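Local structure of type III restriction-modification enzyme EcoP15I Mod subunit (Escherichia coli, 4ZCF) at residues 466-471 with 486-491; 95-100 with 507-512; 75-80 with 513-518. The protein methylates one adenine of the DNA sequence CAGCAG using S-adenosylmethionine, and joins with Res subunits to restrict DNA. All blocks are in the same frame, centred on the assembly; numbering follows the deposited sequence.

Contact 1 (466-471 with 486-491); sequences TVQLDE and TIFDLT
Phe488 and Gln468 make the tight side of this contact. The ring of Phe488 reaches back over the end of strand 461-468, where its CD1 lies 4.0 Å from CB of Gln468, and its far part packs on Leu97 and Lys99 of the next strand. Gln468 carries its CG anti to the backbone N (chi1 -175°), which sets that carbon 3.7 Å from OG1 of Thr491. The chain then bends at chi2, bringing NE2 over CB of Ile487 and back to its own neighbour: Gln468 NE2 donates to Leu469 O over 2.9 Å, on a lone pair in the carbonyl plane. Strand 461-468 and helix 487-500 are the first two elements of a beta-alpha-beta crossover in the Rossmann-like methyltransferase sheet. OE1 of Gln468 takes a weak bond from Gly443 N, in the FxGxG sequence that in related enzymes helps bind S-adenosylmethionine. Thr486 is the N-cap of the helix; its N bonds to OD2 of Asp489, one half of a capping box, while its OG1 donates to Asp470 OD1 over 3.0 Å from above the carboxylate plane. Asp470 OD1 is 5.0 Å from Asp489 OD1, and one of the two carboxylates would probably be protonated a little more readily, an effect the long, weak ion pair of Asp470 with Lys99 would offset. Toward solvent the contact thins. The Ile487 N to Glu471 O bond is 3.0 Å and nearly straight (166°), but beyond it the extended, exposed Glu471 side chain merely runs alongside Ile487, with OE1 4.0 Å from CD1.

Contact 2 (95-100 with 507-512); sequences HLLIKG and FKVYQL
Phe507 and Leu97 run alongside each other, the ring presenting CE2 to CD2 of Leu97 at 3.7 Å, while CD2 of the ring sits against Leu97 CB. With its CG set between the backbone N and the carbonyl carbon (chi1 63°), Phe507 holds its ring on the Leu97 side, where Leu495 and Ile496 of helix 487-500 also press on it. Val509 adds a shallower bump, its CG2 4.3 Å from Leu97 CD2, and further along the same face the CB atoms of Lys99 and Gln511 meet. On the reverse face Tyr510 slants across Ile98 and Leu96; its CB fits against Ile98 CG1 at 4.1 Å, while CE2 farther out meets Leu96 CD2 at 4.0 Å. Beneath the side chains, strands 96-99 and 508-514 run parallel in the Rossmann-like sheet, 508-514 being the final strand of a beta-alpha-beta crossover that passes over 96-99. Five backbone bonds join them, made by Lys508, Tyr510 and Leu512 with His95, Leu97 and Lys99, while Leu97 sits opposite Val509 and Ile98 opposite Tyr510. At the far end Gly100 provides a hollow: Leu512 CD1 lies 3.7 Å from Gly100 CA, just where a beta carbon would collide with it, and the backbone angles there call for glycine in any case. Cutting Leu512 back to an alanine removes the CG that lies against Lys99 O and would probably open a gap over Gly100, though the backbone bond would stay. His95 stacks on Phe464 of the opposite neighbouring strand and accepts its N-H at ND1.

Contact 3 (75-80 with 513-518); sequences KTLLAE and MPDFRA
The ring of Phe516 meets Leu77 obliquely: its CE2 lies 3.6 Å from CD1 of Leu77, and the two side chains cross at about a right angle. Gln541 and Leu545 of helix 539-552 touch the same aromatic side chain, as does Leu537. The second flat group, the carboxylate of Asp515, comes to the other branch of the leucine, with OD1 3.9 Å from Leu77 CD2. CG of Leu77, anti to the carbonyl carbon (chi1 -51°), is carried toward Asp515 and Phe516, and its two methyls then divide between them, CD1 to the ring and CD2 to the carboxylate. The backbone does the joining just before this: Leu77 and Met513 form an antiparallel hydrogen-bonded pair. Leu77 N reaches Met513 O at 2.9 Å in the carbonyl plane, and Met513 N bonds back to Leu77 O from above the plane of the Leu77 carbonyl. Met513 CG rests 3.6 Å from CB of Ala79; beyond it the chain bends at chi2 and chi3 and its end leads away. Beyond Pro514 the chain peels off: Asp515 is the centre of an inverse gamma turn and opens a type I beta turn to Ala518, with CB of Asp515 3.6 Å from Lys75 O. Strand 76-80 is the outermost strand at this end of the large sheet within the chain, antiparallel to its neighbour 508-514. Helix 539-552 covers Leu77 and Ala79 through Thr548 and Thr544, and Thr76 OG1 is held by Glu104 and His108 of helix 102-113.

How the contacts relate
The three contacts step outward through one sheet, in strand order 461-468, 96-99, 508-514, 76-80. Contacts 1 and 2 have centres 10 Å apart and are joined directly, Thr466 O lying 2.9 Å from Ile98 N. Contacts 2 and 3 share strand 508-514, with centres 14 Å apart and Gln511 N 2.8 Å from Ala79 O. Contacts 1 and 3 do not touch: their nearest atoms are about 8 Å apart. Helix 487-500 leads from contact 1 into the strand used by the other two. None reaches the DNA, whose nearest atoms are about 29, 30 and 38 Å from contacts 1, 2 and 3; contact 1 borders the glycine-rich loop at Gly443.

Contact 1 (466-471 with 486-491)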
ATOM      1  N   THR A 466      -0.839  11.648 -18.854  1.00 32.64           N
ATOM      2  CA  THR A 466      -2.291  11.604 -18.616  1.00 32.70           C
ATOM      3  C   THR A 466      -3.020  10.854 -19.721  1.00 35.05           C
ATOM      4  O   THR A 466      -2.691  10.998 -20.893  1.00 32.85           O
ATOM      5  CB  THR A 466      -2.967  12.961 -18.236  1.00 47.98           C
ATOM      6  OG1 THR A 466      -3.027  13.841 -19.369  1.00 47.45           O
ATOM      7  CG2 THR A 466      -2.323  13.646 -17.013  1.00 50.25           C
ATOM      8  N   VAL A 467      -4.014  10.055 -19.326  1.00 32.46           N
ATOM      9  CA  VAL A 467      -4.817   9.236 -20.223  1.00 32.97           C
ATOM     10  C   VAL A 467      -6.283   9.678 -20.214  1.00 40.96           C
ATOM     11  O   VAL A 467      -6.839   9.957 -19.161  1.00 40.05           O
ATOM     12  CB  VAL A 467      -4.641   7.715 -19.954  1.00 34.26           C
ATOM     13  CG1 VAL A 467      -5.169   6.893 -21.135  1.00 33.10           C
ATOM     14  CG2 VAL A 467      -3.170   7.373 -19.679  1.00 33.09           C
ATOM     15  N   GLN A 468      -6.888   9.741 -21.395  1.00 41.96           N
ATOM     16  CA  GLN A 468      -8.263  10.155 -21.575  1.00 44.04           C
ATOM     17  C   GLN A 468      -8.933   9.383 -22.717  1.00 53.14           C
ATOM     18  O   GLN A 468      -8.430   9.358 -23.835  1.00 52.11           O
ATOM     19  CB  GLN A 468      -8.320  11.692 -21.795  1.00 45.34           C
ATOM     20  CG  GLN A 468      -9.730  12.305 -21.889  1.00 42.97           C
ATOM     21  CD  GLN A 468     -10.663  11.846 -20.802  1.00 58.23           C
ATOM     22  OE1 GLN A 468     -10.491  12.148 -19.601  1.00 47.83           O
ATOM     23  NE2 GLN A 468     -11.681  11.105 -21.215  1.00 57.72           N
ATOM     24  N   LEU A 469     -10.073   8.751 -22.418  1.00 54.90           N
ATOM     25  CA  LEU A 469     -10.885   8.004 -23.381  1.00 55.73           C
ATOM     26  C   LEU A 469     -11.561   8.959 -24.337  1.00 64.37           C
ATOM     27  O   LEU A 469     -12.072   9.999 -23.917  1.00 64.36           O
ATOM     28  CB  LEU A 469     -11.947   7.154 -22.650  1.00 54.97           C
ATOM     29  CG  LEU A 469     -12.812   6.216 -23.507  1.00 58.82           C
ATOM     30  CD1 LEU A 469     -11.973   5.140 -24.205  1.00 58.33           C
ATOM     31  CD2 LEU A 469     -13.923   5.584 -22.682  1.00 60.08           C
ATOM     32  N   ASP A 470     -11.611   8.580 -25.616  1.00 64.76           N
ATOM     33  CA  ASP A 470     -12.260   9.343 -26.687  1.00 66.28           C
ATOM     34  C   ASP A 470     -13.824   9.226 -26.626  1.00 70.40           C
ATOM     35  O   ASP A 470     -14.486   9.041 -27.653  1.00 70.73           O
ATOM     36  CB  ASP A 470     -11.693   8.876 -28.043  1.00 69.50           C
ATOM     37  CG  ASP A 470     -11.638   9.949 -29.108  1.00 92.12           C
ATOM     38  OD1 ASP A 470     -11.063  11.040 -28.832  1.00 94.32           O
ATOM     39  OD2 ASP A 470     -12.107   9.682 -30.243  1.00101.81           O
ATOM     40  N   GLU A 471     -14.394   9.331 -25.407  1.00 66.25           N
ATOM     41  CA  GLU A 471     -15.828   9.279 -25.104  1.00 65.88           C
ATOM     42  C   GLU A 471     -16.500  10.555 -25.665  1.00 69.97           C
ATOM     43  O   GLU A 471     -16.070  11.656 -25.318  1.00 68.41           O
ATOM     44  CB  GLU A 471     -16.025   9.167 -23.572  1.00 67.00           C
ATOM     45  CG  GLU A 471     -17.458   9.179 -23.061  1.00 73.06           C
ATOM     46  CD  GLU A 471     -17.615   9.621 -21.613  1.00 93.30           C
ATOM     47  OE1 GLU A 471     -18.489  10.478 -21.349  1.00 92.95           O
ATOM     48  OE2 GLU A 471     -16.861   9.124 -20.745  1.00 79.12           O
ATOM     49  N   THR A 486     -15.504  14.973 -28.598  1.00 57.30           N
ATOM     50  CA  THR A 486     -15.053  14.032 -27.553  1.00 55.70           C
ATOM     51  C   THR A 486     -14.432  14.777 -26.364  1.00 56.64           C
ATOM     52  O   THR A 486     -13.948  15.895 -26.543  1.00 55.18           O
ATOM     53  CB  THR A 486     -14.151  12.890 -28.101  1.00 60.02           C
ATOM     54  OG1 THR A 486     -12.862  13.370 -28.491  1.00 59.81           O
ATOM     55  CG2 THR A 486     -14.791  12.110 -29.234  1.00 56.99           C
ATOM     56  N   ILE A 487     -14.454  14.157 -25.147  1.00 52.37           N
ATOM     57  CA  ILE A 487     -13.866  14.709 -23.903  1.00 50.80           C
ATOM     58  C   ILE A 487     -12.360  14.891 -24.122  1.00 51.21           C
ATOM     59  O   ILE A 487     -11.757  15.809 -23.560  1.00 50.78           O
ATOM     60  CB  ILE A 487     -14.111  13.820 -22.630  1.00 54.12           C
ATOM     61  CG1 ILE A 487     -15.462  13.079 -22.616  1.00 54.33           C
ATOM     62  CG2 ILE A 487     -13.833  14.592 -21.298  1.00 54.91           C
ATOM     63  CD1 ILE A 487     -16.757  13.958 -22.382  1.00 64.39           C
ATOM     64  N   PHE A 488     -11.757  13.992 -24.936  1.00 44.97           N
ATOM     65  CA  PHE A 488     -10.338  14.042 -25.278  1.00 42.87           C
ATOM     66  C   PHE A 488      -9.984  15.364 -25.962  1.00 48.98           C
ATOM     67  O   PHE A 488      -8.916  15.907 -25.690  1.00 50.07           O
ATOM     68  CB  PHE A 488      -9.916  12.841 -26.149  1.00 42.34           C
ATOM     69  CG  PHE A 488      -8.450  12.896 -26.506  1.00 41.51           C
ATOM     70  CD1 PHE A 488      -7.481  12.431 -25.614  1.00 42.34           C
ATOM     71  CD2 PHE A 488      -8.029  13.479 -27.702  1.00 41.08           C
ATOM     72  CE1 PHE A 488      -6.122  12.530 -25.920  1.00 42.23           C
ATOM     73  CE2 PHE A 488      -6.664  13.592 -28.000  1.00 42.72           C
ATOM     74  CZ  PHE A 488      -5.721  13.106 -27.113  1.00 40.77           C
ATOM     75  N   ASP A 489     -10.868  15.856 -26.856  1.00 45.81           N
ATOM     76  CA  ASP A 489     -10.696  17.098 -27.611  1.00 46.08           C
ATOM     77  C   ASP A 489     -10.594  18.315 -26.691  1.00 48.38           C
ATOM     78  O   ASP A 489      -9.729  19.165 -26.915  1.00 47.30           O
ATOM     79  CB  ASP A 489     -11.840  17.287 -28.627  1.00 48.39           C
ATOM     80  CG  ASP A 489     -11.897  16.274 -29.747  1.00 55.26           C
ATOM     81  OD1 ASP A 489     -10.824  15.855 -30.220  1.00 55.44           O
ATOM     82  OD2 ASP A 489     -13.019  15.972 -30.214  1.00 63.89           O
ATOM     83  N   LEU A 490     -11.452  18.370 -25.642  1.00 45.09           N
ATOM     84  CA  LEU A 490     -11.471  19.429 -24.619  1.00 45.23           C
ATOM     85  C   LEU A 490     -10.233  19.352 -23.766  1.00 49.24           C
ATOM     86  O   LEU A 490      -9.700  20.394 -23.364  1.00 49.63           O
ATOM     87  CB  LEU A 490     -12.662  19.276 -23.685  1.00 45.48           C
ATOM     88  CG  LEU A 490     -14.028  19.556 -24.223  1.00 51.48           C
ATOM     89  CD1 LEU A 490     -15.014  18.604 -23.588  1.00 52.43           C
ATOM     90  CD2 LEU A 490     -14.424  21.034 -23.994  1.00 53.26           C
ATOM     91  N   THR A 491      -9.812  18.106 -23.440  1.00 44.57           N
ATOM     92  CA  THR A 491      -8.622  17.811 -22.647  1.00 43.63           C
ATOM     93  C   THR A 491      -7.396  18.281 -23.388  1.00 44.22           C
ATOM     94  O   THR A 491      -6.600  18.996 -22.792  1.00 45.27           O
ATOM     95  CB  THR A 491      -8.575  16.317 -22.258  1.00 51.68           C
ATOM     96  OG1 THR A 491      -9.759  16.024 -21.520  1.00 55.04           O
ATOM     97  CG2 THR A 491      -7.330  15.948 -21.439  1.00 43.84           C
TER

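Contact 2 (95-100 with 507-512)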
ATOM      1  N   HIS A  95       6.435  15.609 -21.576  1.00 33.59           N
ATOM      2  CA  HIS A  95       5.047  15.408 -21.186  1.00 32.63           C
ATOM      3  C   HIS A  95       4.225  14.620 -22.200  1.00 38.47           C
ATOM      4  O   HIS A  95       4.335  14.860 -23.403  1.00 37.94           O
ATOM      5  CB  HIS A  95       4.388  16.759 -20.877  1.00 32.90           C
ATOM      6  CG  HIS A  95       5.150  17.587 -19.892  1.00 36.61           C
ATOM      7  ND1 HIS A  95       5.170  17.275 -18.550  1.00 38.68           N
ATOM      8  CD2 HIS A  95       5.955  18.654 -20.099  1.00 38.38           C
ATOM      9  CE1 HIS A  95       5.937  18.188 -17.978  1.00 37.50           C
ATOM     10  NE2 HIS A  95       6.431  19.032 -18.870  1.00 37.96           N
ATOM     11  N   LEU A  96       3.361  13.697 -21.712  1.00 35.93           N
ATOM     12  CA  LEU A  96       2.531  12.863 -22.593  1.00 34.87           C
ATOM     13  C   LEU A  96       1.058  12.942 -22.306  1.00 38.22           C
ATOM     14  O   LEU A  96       0.656  12.916 -21.166  1.00 38.57           O
ATOM     15  CB  LEU A  96       2.957  11.359 -22.554  1.00 34.75           C
ATOM     16  CG  LEU A  96       4.447  11.017 -22.609  1.00 38.82           C
ATOM     17  CD1 LEU A  96       4.694   9.607 -22.143  1.00 38.35           C
ATOM     18  CD2 LEU A  96       5.032  11.277 -23.986  1.00 41.53           C
ATOM     19  N   LEU A  97       0.252  12.952 -23.358  1.00 35.73           N
ATOM     20  CA  LEU A  97      -1.200  12.836 -23.310  1.00 34.77           C
ATOM     21  C   LEU A  97      -1.548  11.673 -24.275  1.00 39.96           C
ATOM     22  O   LEU A  97      -1.108  11.673 -25.435  1.00 39.59           O
ATOM     23  CB  LEU A  97      -1.938  14.159 -23.638  1.00 33.68           C
ATOM     24  CG  LEU A  97      -3.424  14.040 -23.995  1.00 38.08           C
ATOM     25  CD1 LEU A  97      -4.292  13.660 -22.783  1.00 37.95           C
ATOM     26  CD2 LEU A  97      -3.924  15.298 -24.662  1.00 39.47           C
ATOM     27  N   ILE A  98      -2.242  10.639 -23.753  1.00 36.01           N
ATOM     28  CA  ILE A  98      -2.610   9.433 -24.503  1.00 34.77           C
ATOM     29  C   ILE A  98      -4.107   9.269 -24.630  1.00 40.76           C
ATOM     30  O   ILE A  98      -4.839   9.402 -23.642  1.00 40.01           O
ATOM     31  CB  ILE A  98      -1.908   8.149 -24.009  1.00 36.43           C
ATOM     32  CG1 ILE A  98      -0.434   8.409 -23.723  1.00 35.99           C
ATOM     33  CG2 ILE A  98      -2.049   7.031 -25.040  1.00 38.09           C
ATOM     34  CD1 ILE A  98       0.039   7.758 -22.512  1.00 46.98           C
ATOM     35  N   LYS A  99      -4.556   8.990 -25.869  1.00 38.59           N
ATOM     36  CA  LYS A  99      -5.960   8.786 -26.203  1.00 38.88           C
ATOM     37  C   LYS A  99      -6.248   7.293 -26.289  1.00 41.73           C
ATOM     38  O   LYS A  99      -5.537   6.558 -26.961  1.00 41.03           O
ATOM     39  CB  LYS A  99      -6.305   9.478 -27.538  1.00 41.62           C
ATOM     40  CG  LYS A  99      -7.806   9.544 -27.832  1.00 39.80           C
ATOM     41  CD  LYS A  99      -8.085   9.457 -29.324  1.00 50.09           C
ATOM     42  CE  LYS A  99      -7.940  10.755 -30.077  1.00 56.69           C
ATOM     43  NZ  LYS A  99      -8.623  10.695 -31.396  1.00 58.96           N
ATOM     44  N   GLY A 100      -7.312   6.880 -25.635  1.00 39.12           N
ATOM     45  CA  GLY A 100      -7.777   5.503 -25.613  1.00 38.40           C
ATOM     46  C   GLY A 100      -8.177   5.056 -24.229  1.00 43.32           C
ATOM     47  O   GLY A 100      -8.075   5.818 -23.261  1.00 42.28           O
ATOM     48  N   PHE A 507       3.644  19.302 -24.789  1.00 38.49           N
ATOM     49  CA  PHE A 507       3.388  17.900 -24.487  1.00 37.55           C
ATOM     50  C   PHE A 507       3.207  17.138 -25.804  1.00 43.78           C
ATOM     51  O   PHE A 507       2.737  17.718 -26.787  1.00 43.25           O
ATOM     52  CB  PHE A 507       2.117  17.747 -23.597  1.00 38.33           C
ATOM     53  CG  PHE A 507       0.824  18.220 -24.229  1.00 38.80           C
ATOM     54  CD1 PHE A 507       0.532  19.574 -24.325  1.00 39.35           C
ATOM     55  CD2 PHE A 507      -0.097  17.307 -24.739  1.00 40.55           C
ATOM     56  CE1 PHE A 507      -0.635  20.004 -24.942  1.00 40.21           C
ATOM     57  CE2 PHE A 507      -1.277  17.742 -25.340  1.00 41.57           C
ATOM     58  CZ  PHE A 507      -1.540  19.086 -25.435  1.00 39.11           C
ATOM     59  N   LYS A 508       3.532  15.824 -25.803  1.00 40.03           N
ATOM     60  CA  LYS A 508       3.351  14.958 -26.960  1.00 38.70           C
ATOM     61  C   LYS A 508       2.043  14.186 -26.845  1.00 42.73           C
ATOM     62  O   LYS A 508       1.624  13.837 -25.741  1.00 41.63           O
ATOM     63  CB  LYS A 508       4.553  14.027 -27.145  1.00 40.33           C
ATOM     64  CG  LYS A 508       5.706  14.685 -27.909  1.00 45.57           C
ATOM     65  CD  LYS A 508       7.049  13.970 -27.780  1.00 51.19           C
ATOM     66  CE  LYS A 508       7.117  12.553 -28.317  1.00 63.38           C
ATOM     67  NZ  LYS A 508       8.448  11.930 -28.046  1.00 69.07           N
ATOM     68  N   VAL A 509       1.365  13.982 -27.990  1.00 40.25           N
ATOM     69  CA  VAL A 509       0.101  13.235 -28.092  1.00 39.14           C
ATOM     70  C   VAL A 509       0.394  11.854 -28.714  1.00 42.45           C
ATOM     71  O   VAL A 509       1.224  11.737 -29.613  1.00 42.26           O
ATOM     72  CB  VAL A 509      -1.045  14.011 -28.824  1.00 41.35           C
ATOM     73  CG1 VAL A 509      -2.322  13.178 -28.945  1.00 40.07           C
ATOM     74  CG2 VAL A 509      -1.357  15.321 -28.117  1.00 41.37           C
ATOM     75  N   TYR A 510      -0.253  10.822 -28.163  1.00 37.82           N
ATOM     76  CA  TYR A 510      -0.216   9.427 -28.565  1.00 36.49           C
ATOM     77  C   TYR A 510      -1.628   8.923 -28.498  1.00 40.78           C
ATOM     78  O   TYR A 510      -2.428   9.470 -27.738  1.00 41.63           O
ATOM     79  CB  TYR A 510       0.686   8.611 -27.636  1.00 36.78           C
ATOM     80  CG  TYR A 510       2.142   8.781 -27.968  1.00 36.87           C
ATOM     81  CD1 TYR A 510       2.754   7.981 -28.922  1.00 38.67           C
ATOM     82  CD2 TYR A 510       2.892   9.801 -27.396  1.00 37.72           C
ATOM     83  CE1 TYR A 510       4.094   8.157 -29.260  1.00 39.89           C
ATOM     84  CE2 TYR A 510       4.229  10.002 -27.742  1.00 38.20           C
ATOM     85  CZ  TYR A 510       4.817   9.195 -28.693  1.00 43.00           C
ATOM     86  OH  TYR A 510       6.143   9.367 -29.002  1.00 42.64           O
ATOM     87  N   GLN A 511      -1.957   7.940 -29.332  1.00 37.54           N
ATOM     88  CA  GLN A 511      -3.299   7.359 -29.408  1.00 38.07           C
ATOM     89  C   GLN A 511      -3.287   5.866 -29.720  1.00 41.15           C
ATOM     90  O   GLN A 511      -2.366   5.372 -30.373  1.00 39.99           O
ATOM     91  CB  GLN A 511      -4.160   8.107 -30.440  1.00 39.61           C
ATOM     92  CG  GLN A 511      -3.542   8.190 -31.841  1.00 53.14           C
ATOM     93  CD  GLN A 511      -4.239   9.241 -32.642  1.00 81.72           C
ATOM     94  OE1 GLN A 511      -5.376   9.063 -33.097  1.00 76.56           O
ATOM     95  NE2 GLN A 511      -3.598  10.391 -32.769  1.00 80.98           N
ATOM     96  N   LEU A 512      -4.321   5.154 -29.264  1.00 38.31           N
ATOM     97  CA  LEU A 512      -4.459   3.732 -29.562  1.00 38.08           C
ATOM     98  C   LEU A 512      -4.908   3.562 -31.022  1.00 44.21           C
ATOM     99  O   LEU A 512      -5.768   4.319 -31.499  1.00 42.90           O
ATOM    100  CB  LEU A 512      -5.470   3.043 -28.626  1.00 37.10           C
ATOM    101  CG  LEU A 512      -5.091   2.821 -27.183  1.00 39.04           C
ATOM    102  CD1 LEU A 512      -6.244   2.211 -26.451  1.00 37.28           C
ATOM    103  CD2 LEU A 512      -3.832   1.966 -27.045  1.00 40.43           C
TER

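Contact 3 (75-80 with 513-518)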
ATOM      1  N   LYS A  75      -4.894  -5.608 -27.467  1.00 49.21           N
ATOM      2  CA  LYS A  75      -5.595  -5.868 -28.733  1.00 47.86           C
ATOM      3  C   LYS A  75      -5.314  -4.699 -29.725  1.00 49.67           C
ATOM      4  O   LYS A  75      -5.924  -4.640 -30.796  1.00 51.25           O
ATOM      5  CB  LYS A  75      -7.116  -5.827 -28.426  1.00 50.10           C
ATOM      6  CG  LYS A  75      -7.871  -7.147 -28.412  1.00 65.87           C
ATOM      7  CD  LYS A  75      -9.358  -6.858 -28.163  1.00 76.57           C
ATOM      8  CE  LYS A  75     -10.249  -8.073 -28.299  1.00 90.73           C
ATOM      9  NZ  LYS A  75     -11.655  -7.784 -27.893  1.00 95.99           N
ATOM     10  N   THR A  76      -4.471  -3.726 -29.323  1.00 41.46           N
ATOM     11  CA  THR A  76      -4.212  -2.510 -30.084  1.00 38.52           C
ATOM     12  C   THR A  76      -2.726  -2.224 -30.287  1.00 39.15           C
ATOM     13  O   THR A  76      -1.853  -2.937 -29.788  1.00 37.56           O
ATOM     14  CB  THR A  76      -4.848  -1.305 -29.329  1.00 41.28           C
ATOM     15  OG1 THR A  76      -4.377  -1.268 -27.978  1.00 39.66           O
ATOM     16  CG2 THR A  76      -6.363  -1.299 -29.348  1.00 33.34           C
ATOM     17  N   LEU A  77      -2.452  -1.147 -31.031  1.00 34.99           N
ATOM     18  CA  LEU A  77      -1.129  -0.590 -31.255  1.00 33.70           C
ATOM     19  C   LEU A  77      -1.189   0.893 -30.809  1.00 37.13           C
ATOM     20  O   LEU A  77      -2.267   1.438 -30.572  1.00 34.53           O
ATOM     21  CB  LEU A  77      -0.704  -0.684 -32.738  1.00 33.50           C
ATOM     22  CG  LEU A  77      -0.788  -2.025 -33.487  1.00 38.38           C
ATOM     23  CD1 LEU A  77      -0.215  -1.877 -34.888  1.00 38.62           C
ATOM     24  CD2 LEU A  77      -0.017  -3.144 -32.766  1.00 38.18           C
ATOM     25  N   LEU A  78      -0.035   1.543 -30.758  1.00 36.31           N
ATOM     26  CA  LEU A  78       0.095   2.945 -30.400  1.00 37.02           C
ATOM     27  C   LEU A  78       0.776   3.723 -31.530  1.00 41.83           C
ATOM     28  O   LEU A  78       1.666   3.207 -32.204  1.00 41.07           O
ATOM     29  CB  LEU A  78       0.884   3.115 -29.082  1.00 36.74           C
ATOM     30  CG  LEU A  78       0.735   4.484 -28.395  1.00 40.48           C
ATOM     31  CD1 LEU A  78      -0.538   4.550 -27.591  1.00 41.48           C
ATOM     32  CD2 LEU A  78       1.934   4.815 -27.565  1.00 36.90           C
ATOM     33  N   ALA A  79       0.330   4.959 -31.736  1.00 39.49           N
ATOM     34  CA  ALA A  79       0.887   5.864 -32.722  1.00 39.98           C
ATOM     35  C   ALA A  79       0.793   7.268 -32.185  1.00 44.70           C
ATOM     36  O   ALA A  79      -0.024   7.538 -31.308  1.00 42.97           O
ATOM     37  CB  ALA A  79       0.143   5.753 -34.038  1.00 40.76           C
ATOM     38  N   GLU A  80       1.639   8.155 -32.732  1.00 43.11           N
ATOM     39  CA  GLU A  80       1.763   9.576 -32.421  1.00 42.41           C
ATOM     40  C   GLU A  80       0.753  10.390 -33.168  1.00 48.95           C
ATOM     41  O   GLU A  80       0.309   9.987 -34.239  1.00 47.92           O
ATOM     42  CB  GLU A  80       3.099  10.087 -32.968  1.00 43.17           C
ATOM     43  CG  GLU A  80       4.341   9.611 -32.273  1.00 48.09           C
ATOM     44  CD  GLU A  80       5.540  10.413 -32.721  1.00 60.91           C
ATOM     45  OE1 GLU A  80       5.789  11.496 -32.143  1.00 49.01           O
ATOM     46  OE2 GLU A  80       6.205   9.978 -33.688  1.00 58.47           O
ATOM     47  N   MET A 513      -4.337   2.558 -31.718  1.00 43.17           N
ATOM     48  CA  MET A 513      -4.668   2.261 -33.136  1.00 42.76           C
ATOM     49  C   MET A 513      -5.159   0.840 -33.274  1.00 47.78           C
ATOM     50  O   MET A 513      -4.644  -0.028 -32.555  1.00 45.33           O
ATOM     51  CB  MET A 513      -3.432   2.419 -34.057  1.00 44.01           C
ATOM     52  CG  MET A 513      -2.819   3.790 -34.033  1.00 47.21           C
ATOM     53  SD  MET A 513      -3.843   5.091 -34.763  1.00 51.02           S
ATOM     54  CE  MET A 513      -3.482   4.863 -36.489  1.00 46.81           C
ATOM     55  N   PRO A 514      -6.083   0.564 -34.244  1.00 47.82           N
ATOM     56  CA  PRO A 514      -6.521  -0.833 -34.477  1.00 48.02           C
ATOM     57  C   PRO A 514      -5.338  -1.687 -34.917  1.00 53.02           C
ATOM     58  O   PRO A 514      -4.469  -1.149 -35.604  1.00 54.20           O
ATOM     59  CB  PRO A 514      -7.573  -0.706 -35.588  1.00 49.54           C
ATOM     60  CG  PRO A 514      -7.363   0.617 -36.206  1.00 53.39           C
ATOM     61  CD  PRO A 514      -6.786   1.505 -35.150  1.00 49.34           C
ATOM     62  N   ASP A 515      -5.238  -2.957 -34.451  1.00 49.60           N
ATOM     63  CA  ASP A 515      -4.092  -3.822 -34.799  1.00 50.06           C
ATOM     64  C   ASP A 515      -4.208  -4.405 -36.216  1.00 56.34           C
ATOM     65  O   ASP A 515      -4.622  -5.555 -36.368  1.00 56.97           O
ATOM     66  CB  ASP A 515      -3.883  -4.929 -33.737  1.00 51.70           C
ATOM     67  CG  ASP A 515      -2.699  -5.878 -33.945  1.00 61.77           C
ATOM     68  OD1 ASP A 515      -1.954  -5.708 -34.945  1.00 60.94           O
ATOM     69  OD2 ASP A 515      -2.517  -6.782 -33.111  1.00 70.42           O
ATOM     70  N   PHE A 516      -3.795  -3.625 -37.240  1.00 54.05           N
ATOM     71  CA  PHE A 516      -3.860  -3.989 -38.670  1.00 54.94           C
ATOM     72  C   PHE A 516      -3.118  -5.291 -39.061  1.00 62.34           C
ATOM     73  O   PHE A 516      -3.481  -5.909 -40.058  1.00 61.99           O
ATOM     74  CB  PHE A 516      -3.421  -2.808 -39.572  1.00 56.08           C
ATOM     75  CG  PHE A 516      -1.955  -2.471 -39.452  1.00 56.84           C
ATOM     76  CD1 PHE A 516      -1.000  -3.175 -40.177  1.00 59.40           C
ATOM     77  CD2 PHE A 516      -1.524  -1.476 -38.587  1.00 58.35           C
ATOM     78  CE1 PHE A 516       0.361  -2.907 -40.020  1.00 60.17           C
ATOM     79  CE2 PHE A 516      -0.162  -1.204 -38.435  1.00 61.18           C
ATOM     80  CZ  PHE A 516       0.771  -1.925 -39.151  1.00 59.23           C
ATOM     81  N   ARG A 517      -2.090  -5.686 -38.283  1.00 61.94           N
ATOM     82  CA  ARG A 517      -1.239  -6.867 -38.495  1.00 63.12           C
ATOM     83  C   ARG A 517      -1.817  -8.165 -37.897  1.00 70.95           C
ATOM     84  O   ARG A 517      -1.127  -9.196 -37.884  1.00 70.18           O
ATOM     85  CB  ARG A 517       0.163  -6.604 -37.929  1.00 63.77           C
ATOM     86  N   ALA A 518      -3.072  -8.121 -37.406  1.00 70.56           N
ATOM     87  CA  ALA A 518      -3.702  -9.289 -36.784  1.00 71.92           C
ATOM     88  C   ALA A 518      -4.465 -10.193 -37.758  1.00 78.10           C
ATOM     89  O   ALA A 518      -5.013  -9.718 -38.755  1.00 77.57           O
ATOM     90  CB  ALA A 518      -4.595  -8.861 -35.626  1.00 72.72           C
TER